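AlyGC (Glaciecola chathamensis, PDB 5GKD) probably cleaves alginate by beta-elimination, as a calcium-binding polysaccharide lyase of family 6 from a marine bacterium. Local coordinates at residues Ala101-Asp112 and Gly130-Val141. Residues are numbered along the deposited sequence; the frame is centred on the assembly and turned at random.
Sequences ASHSRVTQVVID and GRHNRFDHNHLV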
loop_
_atom_site.group_PDB
_atom_site.type_symbol
_atom_site.label_atom_id
_atom_site.label_comp_id
_atom_site.label_asym_id
_atom_site.label_seq_id
_atom_site.Cartn_x
_atom_site.Cartn_y
_atom_site.Cartn_z
ATOM N N ALA A 101 -24.342 -29.096 -5.454
ATOM C CA ALA A 101 -25.543 -29.056 -6.269
ATOM C C ALA A 101 -25.320 -29.866 -7.540
ATOM O O ALA A 101 -24.239 -29.819 -8.133
ATOM C CB ALA A 101 -25.922 -27.623 -6.636
ATOM N N SER A 102 -26.345 -30.612 -7.942
ATOM C CA SER A 102 -26.373 -31.344 -9.196
ATOM C C SER A 102 -27.712 -31.093 -9.882
ATOM O O SER A 102 -28.680 -30.685 -9.248
ATOM C CB SER A 102 -26.165 -32.859 -8.974
ATOM O OG SER A 102 -24.799 -33.173 -8.748
ATOM N N HIS A 103 -27.762 -31.344 -11.186
ATOM C CA HIS A 103 -29.004 -31.212 -11.966
ATOM C C HIS A 103 -29.676 -29.865 -11.742
ATOM O O HIS A 103 -30.894 -29.775 -11.642
ATOM C CB HIS A 103 -29.985 -32.334 -11.639
ATOM C CG HIS A 103 -29.453 -33.692 -11.951
ATOM N ND1 HIS A 103 -28.910 -34.517 -10.990
ATOM C CD2 HIS A 103 -29.374 -34.365 -13.121
ATOM C CE1 HIS A 103 -28.502 -35.634 -11.557
ATOM N NE2 HIS A 103 -28.775 -35.568 -12.848
ATOM N N SER A 104 -28.876 -28.810 -11.662
ATOM C CA SER A 104 -29.372 -27.499 -11.278
ATOM C C SER A 104 -28.953 -26.469 -12.313
ATOM O O SER A 104 -28.008 -26.664 -13.077
ATOM C CB SER A 104 -28.862 -27.112 -9.891
ATOM O OG SER A 104 -29.380 -28.013 -8.936
ATOM N N ARG A 105 -29.666 -25.359 -12.336
ATOM C CA ARG A 105 -29.531 -24.417 -13.434
ATOM C C ARG A 105 -29.521 -22.991 -12.906
ATOM O O ARG A 105 -30.343 -22.633 -12.058
ATOM C CB ARG A 105 -30.669 -24.621 -14.427
ATOM C CG ARG A 105 -30.668 -23.673 -15.586
ATOM C CD ARG A 105 -31.842 -23.957 -16.503
ATOM N NE ARG A 105 -31.854 -23.080 -17.660
ATOM C CZ ARG A 105 -32.878 -22.972 -18.497
ATOM N NH1 ARG A 105 -32.811 -22.154 -19.539
ATOM N NH2 ARG A 105 -33.961 -23.710 -18.298
ATOM N N VAL A 106 -28.576 -22.190 -13.384
ATOM C CA VAL A 106 -28.574 -20.754 -13.151
ATOM C C VAL A 106 -28.734 -20.095 -14.510
ATOM O O VAL A 106 -27.893 -20.287 -15.392
ATOM C CB VAL A 106 -27.285 -20.277 -12.462
ATOM C CG1 VAL A 106 -27.252 -18.749 -12.378
ATOM C CG2 VAL A 106 -27.136 -20.906 -11.098
ATOM N N THR A 107 -29.805 -19.333 -14.685
ATOM C CA THR A 107 -30.136 -18.766 -15.981
ATOM C C THR A 107 -30.650 -17.347 -15.793
ATOM O O THR A 107 -31.324 -17.049 -14.809
ATOM C CB THR A 107 -31.176 -19.620 -16.737
ATOM O OG1 THR A 107 -31.454 -19.046 -18.022
ATOM C CG2 THR A 107 -32.486 -19.747 -15.933
ATOM N N GLN A 108 -30.281 -16.463 -16.712
ATOM C CA GLN A 108 -30.783 -15.101 -16.703
ATOM C C GLN A 108 -30.421 -14.384 -15.407
ATOM O O GLN A 108 -31.251 -13.721 -14.784
ATOM C CB GLN A 108 -32.298 -15.072 -16.946
ATOM C CG GLN A 108 -32.726 -15.634 -18.305
ATOM C CD GLN A 108 -34.130 -15.201 -18.694
ATOM O OE1 GLN A 108 -34.448 -14.029 -18.632
ATOM N NE2 GLN A 108 -34.966 -16.147 -19.094
ATOM N N VAL A 109 -29.169 -14.510 -14.992
ATOM C CA VAL A 109 -28.701 -13.632 -13.936
ATOM C C VAL A 109 -27.511 -12.821 -14.428
ATOM O O VAL A 109 -26.683 -13.274 -15.228
ATOM C CB VAL A 109 -28.397 -14.343 -12.594
ATOM C CG1 VAL A 109 -28.944 -15.735 -12.536
ATOM C CG2 VAL A 109 -26.944 -14.240 -12.184
ATOM N N VAL A 110 -27.470 -11.583 -13.950
ATOM C CA VAL A 110 -26.479 -10.591 -14.316
ATOM C C VAL A 110 -25.513 -10.441 -13.150
ATOM O O VAL A 110 -25.939 -10.336 -11.995
ATOM C CB VAL A 110 -27.143 -9.239 -14.632
ATOM C CG1 VAL A 110 -26.100 -8.178 -14.882
ATOM C CG2 VAL A 110 -28.116 -9.352 -15.797
ATOM N N ILE A 111 -24.221 -10.406 -13.447
ATOM C CA ILE A 111 -23.224 -9.903 -12.517
ATOM C C ILE A 111 -22.503 -8.761 -13.212
ATOM O O ILE A 111 -21.845 -8.972 -14.238
ATOM C CB ILE A 111 -22.233 -10.984 -12.072
ATOM C CG1 ILE A 111 -22.984 -12.189 -11.492
ATOM C CG2 ILE A 111 -21.236 -10.368 -11.084
ATOM C CD1 ILE A 111 -22.080 -13.304 -10.976
ATOM N N ASP A 112 -22.620 -7.559 -12.654
ATOM C CA ASP A 112 -22.194 -6.327 -13.316
ATOM C C ASP A 112 -21.251 -5.579 -12.382
ATOM O O ASP A 112 -21.689 -4.946 -11.412
ATOM C CB ASP A 112 -23.410 -5.475 -13.677
ATOM C CG ASP A 112 -23.046 -4.223 -14.425
ATOM O OD1 ASP A 112 -21.850 -3.929 -14.570
ATOM O OD2 ASP A 112 -23.965 -3.513 -14.866
ATOM N N GLY A 130 -20.239 -30.547 -8.696
ATOM C CA GLY A 130 -21.292 -31.516 -8.912
ATOM C C GLY A 130 -21.358 -31.974 -10.361
ATOM O O GLY A 130 -20.360 -31.970 -11.088
ATOM N N ARG A 131 -22.561 -32.370 -10.790
ATOM C CA ARG A 131 -22.756 -32.957 -12.109
ATOM C C ARG A 131 -24.066 -32.486 -12.717
ATOM O O ARG A 131 -25.045 -32.225 -12.010
ATOM C CB ARG A 131 -22.754 -34.500 -12.055
ATOM C CG ARG A 131 -21.412 -35.120 -11.732
ATOM C CD ARG A 131 -21.441 -36.651 -11.818
ATOM N NE ARG A 131 -20.122 -37.208 -11.524
ATOM C CZ ARG A 131 -19.886 -38.484 -11.239
ATOM N NH1 ARG A 131 -20.881 -39.365 -11.202
ATOM N NH2 ARG A 131 -18.657 -38.879 -10.971
ATOM N N HIS A 132 -24.079 -32.410 -14.042
ATOM C CA HIS A 132 -25.291 -32.127 -14.819
ATOM C C HIS A 132 -25.917 -30.782 -14.462
ATOM O O HIS A 132 -27.131 -30.627 -14.475
ATOM C CB HIS A 132 -26.306 -33.251 -14.661
ATOM C CG HIS A 132 -25.789 -34.576 -15.118
ATOM N ND1 HIS A 132 -25.565 -34.861 -16.448
ATOM C CD2 HIS A 132 -25.412 -35.678 -14.424
ATOM C CE1 HIS A 132 -25.095 -36.091 -16.552
ATOM N NE2 HIS A 132 -24.977 -36.600 -15.339
ATOM N N ASN A 133 -25.087 -29.793 -14.181
ATOM C CA ASN A 133 -25.578 -28.439 -14.008
ATOM C C ASN A 133 -25.566 -27.674 -15.328
ATOM O O ASN A 133 -24.934 -28.073 -16.310
ATOM C CB ASN A 133 -24.747 -27.723 -12.946
ATOM C CG ASN A 133 -24.974 -28.320 -11.574
ATOM O OD1 ASN A 133 -26.095 -28.712 -11.263
ATOM N ND2 ASN A 133 -23.922 -28.418 -10.762
ATOM N N ARG A 134 -26.271 -26.546 -15.336
ATOM C CA ARG A 134 -26.340 -25.687 -16.506
ATOM C C ARG A 134 -26.211 -24.231 -16.084
ATOM O O ARG A 134 -26.843 -23.793 -15.116
ATOM C CB ARG A 134 -27.650 -25.895 -17.275
ATOM C CG ARG A 134 -27.691 -25.131 -18.590
ATOM C CD ARG A 134 -28.935 -25.457 -19.405
ATOM N NE ARG A 134 -29.046 -24.576 -20.545
ATOM C CZ ARG A 134 -30.149 -24.404 -21.255
ATOM N NH1 ARG A 134 -31.245 -25.074 -20.936
ATOM N NH2 ARG A 134 -30.155 -23.562 -22.280
ATOM N N PHE A 135 -25.388 -23.487 -16.812
ATOM C CA PHE A 135 -25.228 -22.050 -16.613
ATOM C C PHE A 135 -25.432 -21.378 -17.973
ATOM O O PHE A 135 -24.534 -21.399 -18.826
ATOM C CB PHE A 135 -23.855 -21.757 -16.011
ATOM C CG PHE A 135 -23.628 -20.319 -15.675
ATOM C CD1 PHE A 135 -23.981 -19.816 -14.426
ATOM C CD2 PHE A 135 -23.018 -19.473 -16.588
ATOM C CE1 PHE A 135 -23.764 -18.483 -14.110
ATOM C CE2 PHE A 135 -22.782 -18.152 -16.271
ATOM C CZ PHE A 135 -23.153 -17.658 -15.035
ATOM N N ASP A 136 -26.612 -20.777 -18.174
ATOM C CA ASP A 136 -27.030 -20.331 -19.497
ATOM C C ASP A 136 -27.747 -18.985 -19.457
ATOM O O ASP A 136 -28.377 -18.624 -18.462
ATOM C CB ASP A 136 -27.956 -21.359 -20.151
ATOM C CG ASP A 136 -29.296 -21.433 -19.452
ATOM O OD1 ASP A 136 -29.381 -22.155 -18.451
ATOM O OD2 ASP A 136 -30.253 -20.749 -19.875
ATOM N N HIS A 137 -27.658 -18.256 -20.581
ATOM C CA HIS A 137 -28.329 -16.967 -20.761
ATOM C C HIS A 137 -28.016 -16.009 -19.612
ATOM O O HIS A 137 -28.860 -15.230 -19.174
ATOM C CB HIS A 137 -29.847 -17.143 -20.943
ATOM C CG HIS A 137 -30.223 -17.892 -22.194
ATOM N ND1 HIS A 137 -30.320 -19.271 -22.242
ATOM C CD2 HIS A 137 -30.498 -17.455 -23.449
ATOM C CE1 HIS A 137 -30.646 -19.648 -23.466
ATOM N NE2 HIS A 137 -30.759 -18.568 -24.218
ATOM N N ASN A 138 -26.778 -16.042 -19.134
ATOM C CA ASN A 138 -26.334 -15.120 -18.101
ATOM C C ASN A 138 -25.489 -13.996 -18.711
ATOM O O ASN A 138 -25.142 -14.007 -19.899
ATOM C CB ASN A 138 -25.576 -15.879 -17.006
ATOM C CG ASN A 138 -26.441 -16.913 -16.334
ATOM O OD1 ASN A 138 -27.454 -16.580 -15.710
ATOM N ND2 ASN A 138 -26.065 -18.181 -16.465
ATOM N N HIS A 139 -25.169 -13.008 -17.875
ATOM C CA HIS A 139 -24.566 -11.754 -18.334
ATOM C C HIS A 139 -23.540 -11.328 -17.283
ATOM O O HIS A 139 -23.914 -10.810 -16.222
ATOM C CB HIS A 139 -25.664 -10.716 -18.544
ATOM C CG HIS A 139 -25.193 -9.346 -18.924
ATOM N ND1 HIS A 139 -25.788 -8.621 -19.935
ATOM C CD2 HIS A 139 -24.248 -8.537 -18.387
ATOM C CE1 HIS A 139 -25.204 -7.439 -20.030
ATOM N NE2 HIS A 139 -24.272 -7.360 -19.096
ATOM N N LEU A 140 -22.256 -11.559 -17.574
ATOM C CA LEU A 140 -21.157 -11.275 -16.659
ATOM C C LEU A 140 -20.234 -10.240 -17.282
ATOM O O LEU A 140 -19.561 -10.525 -18.278
ATOM C CB LEU A 140 -20.362 -12.536 -16.337
ATOM C CG LEU A 140 -21.231 -13.732 -15.978
ATOM C CD1 LEU A 140 -20.374 -14.951 -15.697
ATOM C CD2 LEU A 140 -22.080 -13.365 -14.768
ATOM N N VAL A 141 -20.139 -9.070 -16.659
ATOM C CA VAL A 141 -19.344 -7.990 -17.217
ATOM C C VAL A 141 -18.568 -7.280 -16.114
ATOM O O VAL A 141 -19.070 -7.075 -15.002
ATOM C CB VAL A 141 -20.232 -7.002 -18.003
ATOM C CG1 VAL A 141 -21.281 -6.383 -17.085
ATOM C CG2 VAL A 141 -19.381 -5.964 -18.678
#
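Arg105 and Arg134 run side by side from neighbouring parallel strands, their guanidinium groups stacked flat with centres 4.1 Å apart and planes at 7°. Two carboxylates probably offset the like charges: Asp136, whose OD1 also approaches Arg134 NE from well out of the guanidinium plane, and Asp167, in a salt bridge with Arg134. Asp136 takes Arg105 side-on, Arg105 NE giving a bond of 2.8 Å to OD1 and NH1 one to OD2. With CG wedged between its backbone N and carbonyl carbon (chi1 69°), Asp136 brings its carboxylate toward strand 105-107; OD2 also accepts from His137 ND1 through its anti lone pair and lies 2.8 Å from Thr107 OG1. A leucine in place of Arg105 would probably leave Asp136 without its two-pronged mate and Arg134 without its stacking partner.

The other face is apolar and closely packed. Val106 CB meets Phe135 CD1 at 3.9 Å, and Ile111 CG1 meets Leu140 CD2 at 3.6 Å; Phe135 and Leu140 rest on Val126 and Ile111 on Trp125, both of strand 124-128. At the corners, Asn138 OD1 takes Val109 N at 2.8 Å and Asn138 ND2 reaches Val106 O at 3.0 Å from above the carbonyl plane; Asn133 does the same with Ser104 N and Ala101 O. The ND2 of Asn138 also sits over the centre of the Phe135 ring. By contrast, the exposed rings of His103 and His132 pack loosely, nearly parallel but slid apart with centroids 5.1 Å distant, though the backbone beneath is bonded (His103 N to Arg131 O).

In-register parallel strands, like residues stacked on successive coils, here Arg105 on Arg134, and asparagines bonded to backbone at the turns mark the right-handed parallel beta-helix of the pectate lyase-like clan.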